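Local coordinates for protein galactonate dehydratase (Zobellia galactanivorans, PDB 5OLC) that is an enzyme of the enolase superfamily, built from a mandelate racemase-type N-terminal domain and a TIM-barrel-like C-terminal domain, at residues K10-H21 with T36-D47; N134-L144 with L333-T341. All coordinates share one frame; numbering follows the deposited sequence.

Contact 1: K10-H21 with T36-D47; sequences KIKKIEPYVISH and TRKICIVKITLD
Ile14 and Ile44 sit side by side on one face of an antiparallel ladder, pointing the same way, while Lys13 and Thr45 next to them turn to the other face. The strands run at 157° to each other, and beta-branched residues, which favour extended backbone, fill much of both. Ile14 can be followed outward. Its CB leads to two branches: CG2, anti to the backbone N (CG1 has chi1 -54°), comes 3.8 Å from CG1 of Val42 and also meets CG1 of Ile44, whereas CG1 of Ile14 rests 4.0 Å from CG1 of Ile44. The side chain of Ile14 also touches Ile67 of helix 60-70 and Leu74. Pro16 and Val18 extend this apolar row to the same helix; CB of Pro16 packs on CG1 of Val42, and the proline reaches Asp68.

Near the start of strand 11-21 the register slips by one residue in a classic beta bulge. The carbonyl O of Thr45 accepts both the N of Lys12, at 2.9 Å, and the N of Lys13, at 3.1 Å, both in its carbonyl plane. Lys13 then crosses Thr45 obliquely, its methylenes running past OG1 of Thr45, as suits a long chain in an exposed position. Further along, Tyr17 OH gives a 2.8 Å hydrogen bond to OE1 of Glu15, approaching from above the carboxylate plane, and the edge of the Tyr17 ring meets CB of Lys43. At the far end, NZ of Lys38 bonds OG of Ser20 at 3.1 Å. These strands form two-thirds of the three-stranded antiparallel sheet, completed by strand 51-56, that with its helices makes the N-terminal capping domain of the enolase superfamily.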
loop_
_atom_site.group_PDB
_atom_site.type_symbol
_atom_site.label_atom_id
_atom_site.label_comp_id
_atom_site.label_asym_id
_atom_site.label_seq_id
_atom_site.Cartn_x
_atom_site.Cartn_y
_atom_site.Cartn_z
ATOM N N LYS A 10 49.091 -1.946 15.704
ATOM C CA LYS A 10 48.758 -2.902 14.653
ATOM C C LYS A 10 48.541 -4.353 15.127
ATOM O O LYS A 10 49.031 -4.752 16.187
ATOM C CB LYS A 10 49.819 -2.857 13.541
ATOM C CG LYS A 10 50.691 -1.601 13.521
ATOM C CD LYS A 10 50.249 -0.516 12.531
ATOM C CE LYS A 10 51.255 -0.276 11.414
ATOM N NZ LYS A 10 52.553 0.324 11.874
ATOM N N ILE A 11 47.797 -5.142 14.303
ATOM C CA ILE A 11 47.499 -6.571 14.490
ATOM C C ILE A 11 48.707 -7.363 14.008
ATOM O O ILE A 11 49.120 -7.183 12.858
ATOM C CB ILE A 11 46.195 -6.999 13.728
ATOM C CG1 ILE A 11 44.916 -6.337 14.336
ATOM C CG2 ILE A 11 46.050 -8.536 13.655
ATOM C CD1 ILE A 11 43.662 -6.257 13.353
ATOM N N LYS A 12 49.267 -8.234 14.874
ATOM C CA LYS A 12 50.392 -9.073 14.455
ATOM C C LYS A 12 49.925 -10.524 14.146
ATOM O O LYS A 12 50.357 -11.081 13.125
ATOM C CB LYS A 12 51.623 -9.007 15.399
ATOM C CG LYS A 12 51.607 -9.853 16.673
ATOM C CD LYS A 12 53.036 -10.162 17.130
ATOM C CE LYS A 12 53.109 -11.133 18.288
ATOM N NZ LYS A 12 52.815 -10.502 19.611
ATOM N N LYS A 13 49.003 -11.095 14.973
ATOM C CA LYS A 13 48.516 -12.451 14.747
ATOM C C LYS A 13 47.049 -12.730 15.195
ATOM O O LYS A 13 46.713 -12.607 16.385
ATOM C CB LYS A 13 49.485 -13.494 15.365
ATOM C CG LYS A 13 49.623 -13.504 16.889
ATOM C CD LYS A 13 50.903 -14.214 17.302
ATOM C CE LYS A 13 50.923 -14.593 18.761
ATOM N NZ LYS A 13 52.221 -14.256 19.417
ATOM N N ILE A 14 46.201 -13.170 14.215
ATOM C CA ILE A 14 44.816 -13.624 14.442
ATOM C C ILE A 14 44.904 -15.164 14.538
ATOM O O ILE A 14 45.450 -15.797 13.636
ATOM C CB ILE A 14 43.791 -13.156 13.344
ATOM C CG1 ILE A 14 43.802 -11.622 13.138
ATOM C CG2 ILE A 14 42.365 -13.637 13.685
ATOM C CD1 ILE A 14 43.500 -11.192 11.741
ATOM N N GLU A 15 44.401 -15.753 15.642
ATOM C CA GLU A 15 44.479 -17.199 15.867
ATOM C C GLU A 15 43.131 -17.867 16.166
ATOM O O GLU A 15 42.697 -17.892 17.323
ATOM C CB GLU A 15 45.505 -17.533 16.961
ATOM C CG GLU A 15 46.951 -17.465 16.480
ATOM C CD GLU A 15 48.041 -17.235 17.515
ATOM O OE1 GLU A 15 47.748 -17.243 18.734
ATOM O OE2 GLU A 15 49.203 -17.042 17.092
ATOM N N PRO A 16 42.485 -18.476 15.137
ATOM C CA PRO A 16 41.221 -19.189 15.384
ATOM C C PRO A 16 41.423 -20.591 15.971
ATOM O O PRO A 16 42.332 -21.299 15.569
ATOM C CB PRO A 16 40.562 -19.208 14.009
ATOM C CG PRO A 16 41.703 -19.155 13.024
ATOM C CD PRO A 16 42.885 -18.546 13.708
ATOM N N TYR A 17 40.610 -20.967 16.953
ATOM C CA TYR A 17 40.695 -22.273 17.602
ATOM C C TYR A 17 39.338 -22.920 17.648
ATOM O O TYR A 17 38.395 -22.317 18.169
ATOM C CB TYR A 17 41.238 -22.180 19.035
ATOM C CG TYR A 17 42.556 -21.446 19.175
ATOM C CD1 TYR A 17 43.757 -22.050 18.804
ATOM C CD2 TYR A 17 42.615 -20.176 19.741
ATOM C CE1 TYR A 17 44.977 -21.386 18.943
ATOM C CE2 TYR A 17 43.830 -19.503 19.889
ATOM C CZ TYR A 17 45.010 -20.113 19.487
ATOM O OH TYR A 17 46.217 -19.465 19.609
ATOM N N VAL A 18 39.235 -24.149 17.093
ATOM C CA VAL A 18 38.019 -24.964 17.094
ATOM C C VAL A 18 38.146 -25.884 18.293
ATOM O O VAL A 18 39.088 -26.683 18.361
ATOM C CB VAL A 18 37.814 -25.773 15.797
ATOM C CG1 VAL A 18 36.584 -26.659 15.906
ATOM C CG2 VAL A 18 37.715 -24.868 14.590
ATOM N N ILE A 19 37.235 -25.746 19.252
ATOM C CA ILE A 19 37.292 -26.551 20.465
ATOM C C ILE A 19 36.106 -27.513 20.490
ATOM O O ILE A 19 34.975 -27.100 20.226
ATOM C CB ILE A 19 37.481 -25.693 21.755
ATOM C CG1 ILE A 19 36.426 -24.555 21.875
ATOM C CG2 ILE A 19 38.910 -25.139 21.803
ATOM C CD1 ILE A 19 36.246 -23.911 23.285
ATOM N N SER A 20 36.387 -28.810 20.731
ATOM C CA SER A 20 35.390 -29.883 20.727
ATOM C C SER A 20 35.213 -30.602 22.081
ATOM O O SER A 20 36.186 -30.740 22.824
ATOM C CB SER A 20 35.741 -30.894 19.639
ATOM O OG SER A 20 34.668 -31.798 19.425
ATOM N N HIS A 21 33.975 -31.067 22.394
ATOM C CA HIS A 21 33.639 -31.817 23.624
ATOM C C HIS A 21 32.286 -32.550 23.510
ATOM O O HIS A 21 31.288 -31.920 23.168
ATOM C CB HIS A 21 33.729 -30.915 24.884
ATOM C CG HIS A 21 32.629 -31.073 25.889
ATOM N ND1 HIS A 21 32.601 -32.137 26.773
ATOM C CD2 HIS A 21 31.575 -30.264 26.146
ATOM C CE1 HIS A 21 31.518 -31.958 27.517
ATOM N NE2 HIS A 21 30.875 -30.839 27.181
ATOM N N THR A 36 28.579 -34.137 20.262
ATOM C CA THR A 36 29.660 -33.151 20.396
ATOM C C THR A 36 29.147 -31.698 20.285
ATOM O O THR A 36 28.158 -31.434 19.589
ATOM C CB THR A 36 30.798 -33.401 19.357
ATOM O OG1 THR A 36 30.277 -33.388 18.024
ATOM C CG2 THR A 36 31.544 -34.700 19.590
ATOM N N ARG A 37 29.826 -30.773 21.004
ATOM C CA ARG A 37 29.633 -29.319 20.967
ATOM C C ARG A 37 30.946 -28.815 20.378
ATOM O O ARG A 37 31.988 -28.927 21.028
ATOM C CB ARG A 37 29.439 -28.689 22.374
ATOM C CG ARG A 37 28.242 -29.162 23.206
ATOM C CD ARG A 37 26.907 -28.557 22.779
ATOM N NE ARG A 37 26.680 -27.202 23.291
ATOM C CZ ARG A 37 26.102 -26.919 24.457
ATOM N NH1 ARG A 37 25.729 -27.897 25.277
ATOM N NH2 ARG A 37 25.904 -25.658 24.819
ATOM N N LYS A 38 30.919 -28.360 19.121
ATOM C CA LYS A 38 32.096 -27.829 18.432
ATOM C C LYS A 38 31.893 -26.325 18.239
ATOM O O LYS A 38 31.008 -25.908 17.481
ATOM C CB LYS A 38 32.299 -28.530 17.080
ATOM C CG LYS A 38 33.530 -29.422 17.010
ATOM C CD LYS A 38 33.580 -30.242 15.709
ATOM C CE LYS A 38 32.927 -31.603 15.809
ATOM N NZ LYS A 38 33.763 -32.564 16.570
ATOM N N ILE A 39 32.672 -25.509 18.973
ATOM C CA ILE A 39 32.591 -24.053 18.846
ATOM C C ILE A 39 33.963 -23.504 18.415
ATOM O O ILE A 39 34.985 -24.082 18.764
ATOM C CB ILE A 39 31.949 -23.298 20.080
ATOM C CG1 ILE A 39 32.982 -22.732 21.018
ATOM C CG2 ILE A 39 30.896 -24.112 20.866
ATOM C CD1 ILE A 39 32.949 -21.405 20.986
ATOM N N CYS A 40 33.967 -22.430 17.630
ATOM C CA CYS A 40 35.180 -21.752 17.173
ATOM C C CYS A 40 35.338 -20.459 17.984
ATOM O O CYS A 40 34.343 -19.800 18.278
ATOM C CB CYS A 40 35.126 -21.475 15.673
ATOM S SG CYS A 40 36.527 -20.512 15.044
ATOM N N ILE A 41 36.585 -20.116 18.365
ATOM C CA ILE A 41 36.991 -18.957 19.189
ATOM C C ILE A 41 38.219 -18.292 18.490
ATOM O O ILE A 41 38.977 -19.001 17.839
ATOM C CB ILE A 41 37.402 -19.539 20.587
ATOM C CG1 ILE A 41 36.223 -20.182 21.361
ATOM C CG2 ILE A 41 38.138 -18.566 21.453
ATOM C CD1 ILE A 41 35.282 -19.305 22.126
ATOM N N VAL A 42 38.439 -16.973 18.652
ATOM C CA VAL A 42 39.614 -16.257 18.107
ATOM C C VAL A 42 40.384 -15.510 19.178
ATOM O O VAL A 42 39.787 -15.004 20.129
ATOM C CB VAL A 42 39.323 -15.231 16.991
ATOM C CG1 VAL A 42 39.784 -15.703 15.626
ATOM C CG2 VAL A 42 37.879 -14.745 17.009
ATOM N N LYS A 43 41.695 -15.322 18.936
ATOM C CA LYS A 43 42.588 -14.511 19.739
ATOM C C LYS A 43 43.363 -13.614 18.766
ATOM O O LYS A 43 44.184 -14.089 17.969
ATOM C CB LYS A 43 43.542 -15.366 20.581
ATOM C CG LYS A 43 44.285 -14.597 21.675
ATOM C CD LYS A 43 45.563 -15.317 22.002
ATOM C CE LYS A 43 46.129 -14.918 23.336
ATOM N NZ LYS A 43 47.014 -15.975 23.908
ATOM N N ILE A 44 43.055 -12.315 18.801
ATOM C CA ILE A 44 43.775 -11.346 17.987
ATOM C C ILE A 44 44.768 -10.735 18.941
ATOM O O ILE A 44 44.387 -10.301 20.031
ATOM C CB ILE A 44 42.879 -10.272 17.294
ATOM C CG1 ILE A 44 41.762 -10.936 16.458
ATOM C CG2 ILE A 44 43.749 -9.318 16.419
ATOM C CD1 ILE A 44 40.590 -10.125 16.233
ATOM N N THR A 45 46.048 -10.751 18.549
ATOM C CA THR A 45 47.124 -10.168 19.338
ATOM C C THR A 45 47.855 -9.099 18.498
ATOM O O THR A 45 48.168 -9.296 17.314
ATOM C CB THR A 45 48.057 -11.226 20.016
ATOM O OG1 THR A 45 49.302 -11.307 19.324
ATOM C CG2 THR A 45 47.422 -12.623 20.168
ATOM N N LEU A 46 48.103 -7.956 19.158
ATOM C CA LEU A 46 48.773 -6.786 18.609
ATOM C C LEU A 46 50.293 -6.920 18.735
ATOM O O LEU A 46 50.771 -7.761 19.516
ATOM C CB LEU A 46 48.293 -5.529 19.352
ATOM C CG LEU A 46 46.766 -5.252 19.440
ATOM C CD1 LEU A 46 46.505 -3.907 20.083
ATOM C CD2 LEU A 46 46.085 -5.311 18.067
ATOM N N ASP A 47 51.059 -6.071 17.985
ATOM C CA ASP A 47 52.528 -6.039 18.023
ATOM C C ASP A 47 53.037 -5.935 19.474
ATOM O O ASP A 47 54.035 -6.559 19.821
ATOM C CB ASP A 47 53.083 -4.846 17.213
ATOM C CG ASP A 47 52.843 -4.802 15.712
ATOM O OD1 ASP A 47 52.502 -5.853 15.125
ATOM O OD2 ASP A 47 53.059 -3.727 15.112
#

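Contact 2: N134-L144 with L333-T341; sequences NPIIEPYATGL and LPTMELDRT
In the curled, mainly parallel sheet of the TIM-barrel-like domain, Tyr140, Ala141 and Thr142 pair with Glu337, Leu338 and Asp339, bringing strand 136-142 beside strand 337-339 and so joining an early strand of the barrel to a late one. The strand axes diverge by 43°, in keeping with the twist of such a wall. The N of Glu138 bonds O of Pro334 at 2.8 Å, the N of Tyr140 bonds O of Met336, and the N of Leu338 bonds back to O of Tyr140.

On one side, Pro139 and Leu338 lie alongside each other, and CD1 of Ile137 packs 3.5 Å from CG of Met336; the long, flexible methionine continues to Ile312, Val316 and Val319 of helix 309-321, as suits the layer between barrel and helices. On the other, Tyr140 CG sits between backbone N and carbonyl carbon (chi1 59°), which lays the ring across the neighbouring strand: CA of Glu337 stands over one face, 4.0 Å from the centroid. The carboxylate of Glu337 turns on to a salt bridge with Lys172, while Thr142 sets its methyl CG2 3.6 Å from CG of Glu337, crossing it at about a right angle. Past the strand end, Thr341 OG1 gives a 2.7 Å hydrogen bond to the syn side of Asp339 OD1.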
loop_
_atom_site.group_PDB
_atom_site.type_symbol
_atom_site.label_atom_id
_atom_site.label_comp_id
_atom_site.label_asym_id
_atom_site.label_seq_id
_atom_site.Cartn_x
_atom_site.Cartn_y
_atom_site.Cartn_z
ATOM N N ASN A 134 22.454 -0.188 32.664
ATOM C CA ASN A 134 21.979 -1.202 33.600
ATOM C C ASN A 134 23.181 -1.921 34.241
ATOM O O ASN A 134 23.784 -2.799 33.602
ATOM C CB ASN A 134 21.073 -2.205 32.873
ATOM C CG ASN A 134 20.091 -1.601 31.895
ATOM O OD1 ASN A 134 20.065 -1.962 30.712
ATOM N ND2 ASN A 134 19.254 -0.680 32.366
ATOM N N PRO A 135 23.569 -1.542 35.488
ATOM C CA PRO A 135 24.730 -2.196 36.130
ATOM C C PRO A 135 24.441 -3.611 36.611
ATOM O O PRO A 135 25.355 -4.384 36.872
ATOM C CB PRO A 135 25.062 -1.255 37.281
ATOM C CG PRO A 135 23.766 -0.622 37.632
ATOM C CD PRO A 135 22.982 -0.502 36.360
ATOM N N ILE A 136 23.155 -3.924 36.752
ATOM C CA ILE A 136 22.638 -5.221 37.171
ATOM C C ILE A 136 21.635 -5.660 36.111
ATOM O O ILE A 136 20.858 -4.838 35.619
ATOM C CB ILE A 136 22.030 -5.169 38.614
ATOM C CG1 ILE A 136 23.131 -4.898 39.667
ATOM C CG2 ILE A 136 21.241 -6.446 38.969
ATOM C CD1 ILE A 136 23.186 -3.454 40.145
ATOM N N ILE A 137 21.732 -6.928 35.693
ATOM C CA ILE A 137 20.853 -7.543 34.704
ATOM C C ILE A 137 20.391 -8.911 35.280
ATOM O O ILE A 137 21.152 -9.537 36.008
ATOM C CB ILE A 137 21.437 -7.563 33.238
ATOM C CG1 ILE A 137 21.768 -8.947 32.743
ATOM C CG2 ILE A 137 22.625 -6.640 33.005
ATOM C CD1 ILE A 137 20.746 -9.454 31.880
ATOM N N GLU A 138 19.137 -9.324 35.029
ATOM C CA GLU A 138 18.593 -10.581 35.551
ATOM C C GLU A 138 18.393 -11.598 34.406
ATOM O O GLU A 138 17.368 -11.565 33.720
ATOM C CB GLU A 138 17.331 -10.368 36.429
ATOM C CG GLU A 138 16.180 -9.598 35.799
ATOM C CD GLU A 138 14.862 -9.702 36.542
ATOM O OE1 GLU A 138 13.811 -9.770 35.864
ATOM O OE2 GLU A 138 14.876 -9.715 37.794
ATOM N N PRO A 139 19.389 -12.470 34.133
ATOM C CA PRO A 139 19.252 -13.383 32.983
ATOM C C PRO A 139 18.285 -14.542 33.194
ATOM O O PRO A 139 17.875 -14.808 34.328
ATOM C CB PRO A 139 20.687 -13.856 32.735
ATOM C CG PRO A 139 21.334 -13.785 34.059
ATOM C CD PRO A 139 20.687 -12.651 34.813
ATOM N N TYR A 140 17.907 -15.213 32.092
ATOM C CA TYR A 140 17.029 -16.376 32.145
ATOM C C TYR A 140 17.817 -17.666 31.928
ATOM O O TYR A 140 18.855 -17.664 31.244
ATOM C CB TYR A 140 15.822 -16.256 31.199
ATOM C CG TYR A 140 16.154 -16.082 29.730
ATOM C CD1 TYR A 140 16.331 -14.815 29.179
ATOM C CD2 TYR A 140 16.177 -17.173 28.865
ATOM C CE1 TYR A 140 16.600 -14.645 27.819
ATOM C CE2 TYR A 140 16.439 -17.014 27.501
ATOM C CZ TYR A 140 16.654 -15.747 26.983
ATOM O OH TYR A 140 16.911 -15.573 25.643
ATOM N N ALA A 141 17.342 -18.756 32.554
ATOM C CA ALA A 141 17.969 -20.064 32.473
ATOM C C ALA A 141 17.361 -20.878 31.320
ATOM O O ALA A 141 16.147 -21.078 31.305
ATOM C CB ALA A 141 17.790 -20.796 33.795
ATOM N N THR A 142 18.200 -21.344 30.361
ATOM C CA THR A 142 17.746 -22.168 29.233
ATOM C C THR A 142 17.953 -23.667 29.550
ATOM O O THR A 142 19.062 -24.065 29.925
ATOM C CB THR A 142 18.382 -21.724 27.901
ATOM O OG1 THR A 142 19.795 -21.888 27.957
ATOM C CG2 THR A 142 18.036 -20.305 27.523
ATOM N N GLY A 143 16.881 -24.465 29.415
ATOM C CA GLY A 143 16.896 -25.897 29.714
ATOM C C GLY A 143 16.061 -26.801 28.822
ATOM O O GLY A 143 14.914 -27.132 29.153
ATOM N N LEU A 144 16.678 -27.258 27.705
ATOM C CA LEU A 144 16.103 -28.150 26.678
ATOM C C LEU A 144 16.074 -29.629 27.088
ATOM O O LEU A 144 16.846 -30.033 27.964
ATOM C CB LEU A 144 16.799 -27.985 25.279
ATOM C CG LEU A 144 18.336 -27.769 25.086
ATOM C CD1 LEU A 144 18.765 -26.343 25.342
ATOM C CD2 LEU A 144 19.195 -28.797 25.800
ATOM N N LEU A 333 14.703 -3.915 35.270
ATOM C CA LEU A 333 15.857 -4.804 35.084
ATOM C C LEU A 333 15.824 -5.604 33.782
ATOM O O LEU A 333 14.889 -6.386 33.586
ATOM C CB LEU A 333 16.059 -5.777 36.269
ATOM C CG LEU A 333 16.672 -5.230 37.551
ATOM C CD1 LEU A 333 16.581 -6.252 38.650
ATOM C CD2 LEU A 333 18.120 -4.816 37.354
ATOM N N PRO A 334 16.875 -5.502 32.929
ATOM C CA PRO A 334 16.882 -6.264 31.668
ATOM C C PRO A 334 17.258 -7.730 31.841
ATOM O O PRO A 334 17.794 -8.085 32.886
ATOM C CB PRO A 334 17.937 -5.536 30.844
ATOM C CG PRO A 334 18.889 -5.034 31.843
ATOM C CD PRO A 334 18.068 -4.640 33.030
ATOM N N THR A 335 16.992 -8.574 30.808
ATOM C CA THR A 335 17.364 -10.003 30.770
ATOM C C THR A 335 18.285 -10.293 29.573
ATOM O O THR A 335 18.381 -9.484 28.642
ATOM C CB THR A 335 16.152 -10.965 30.715
ATOM O OG1 THR A 335 15.509 -10.890 29.439
ATOM C CG2 THR A 335 15.161 -10.766 31.848
ATOM N N MET A 336 18.947 -11.466 29.606
ATOM C CA MET A 336 19.817 -11.978 28.548
ATOM C C MET A 336 19.847 -13.503 28.599
ATOM O O MET A 336 19.462 -14.083 29.621
ATOM C CB MET A 336 21.225 -11.381 28.634
ATOM C CG MET A 336 22.060 -11.950 29.755
ATOM S SD MET A 336 23.761 -11.417 29.649
ATOM C CE MET A 336 24.434 -12.406 30.860
ATOM N N GLU A 337 20.296 -14.152 27.509
ATOM C CA GLU A 337 20.336 -15.610 27.457
ATOM C C GLU A 337 21.526 -16.200 28.209
ATOM O O GLU A 337 22.675 -16.065 27.777
ATOM C CB GLU A 337 20.257 -16.141 26.008
ATOM C CG GLU A 337 19.902 -17.618 25.923
ATOM C CD GLU A 337 19.426 -18.150 24.585
ATOM O OE1 GLU A 337 18.764 -17.395 23.832
ATOM O OE2 GLU A 337 19.642 -19.357 24.329
ATOM N N LEU A 338 21.230 -16.895 29.317
ATOM C CA LEU A 338 22.250 -17.566 30.106
ATOM C C LEU A 338 22.081 -19.085 29.999
ATOM O O LEU A 338 21.253 -19.663 30.714
ATOM C CB LEU A 338 22.214 -17.086 31.569
ATOM C CG LEU A 338 23.439 -17.400 32.435
ATOM C CD1 LEU A 338 24.647 -16.539 32.054
ATOM C CD2 LEU A 338 23.124 -17.191 33.882
ATOM N N ASP A 339 22.847 -19.722 29.072
ATOM C CA ASP A 339 22.838 -21.174 28.839
ATOM C C ASP A 339 23.232 -21.920 30.111
ATOM O O ASP A 339 24.349 -21.743 30.600
ATOM C CB ASP A 339 23.770 -21.557 27.668
ATOM C CG ASP A 339 23.806 -23.040 27.318
ATOM O OD1 ASP A 339 22.745 -23.699 27.403
ATOM O OD2 ASP A 339 24.889 -23.534 26.929
ATOM N N ARG A 340 22.306 -22.710 30.677
ATOM C CA ARG A 340 22.585 -23.439 31.923
ATOM C C ARG A 340 22.785 -24.963 31.721
ATOM O O ARG A 340 22.887 -25.716 32.697
ATOM C CB ARG A 340 21.517 -23.140 33.001
ATOM C CG ARG A 340 21.412 -21.679 33.471
ATOM C CD ARG A 340 22.738 -20.947 33.670
ATOM N NE ARG A 340 23.564 -21.514 34.735
ATOM C CZ ARG A 340 24.892 -21.454 34.766
ATOM N NH1 ARG A 340 25.561 -20.865 33.781
ATOM N NH2 ARG A 340 25.562 -21.999 35.770
ATOM N N THR A 341 22.894 -25.394 30.449
ATOM C CA THR A 341 23.107 -26.793 30.067
ATOM C C THR A 341 24.552 -27.232 30.383
ATOM O O THR A 341 25.355 -26.434 30.889
ATOM C CB THR A 341 22.751 -27.008 28.573
ATOM O OG1 THR A 341 23.631 -26.242 27.750
ATOM C CG2 THR A 341 21.290 -26.682 28.250
#

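Contact 1 belongs to the N-terminal domain and contact 2 to the barrel-like domain, nearer the centre of the chain; their centres are about 26 Å apart. The first joins strands close in sequence by a long antiparallel ladder, with an apolar face against a helix and exposed lysines toward both ends. The second brings together strands far apart in sequence by a few parallel pairs, and its acidic side chains are largely buried and met by basic partners. The two nevertheless touch: Arg37 of contact 1 makes a salt bridge to Asp339 of contact 2, NH2 to OD2 at 3.2 Å, which ties one domain to the other.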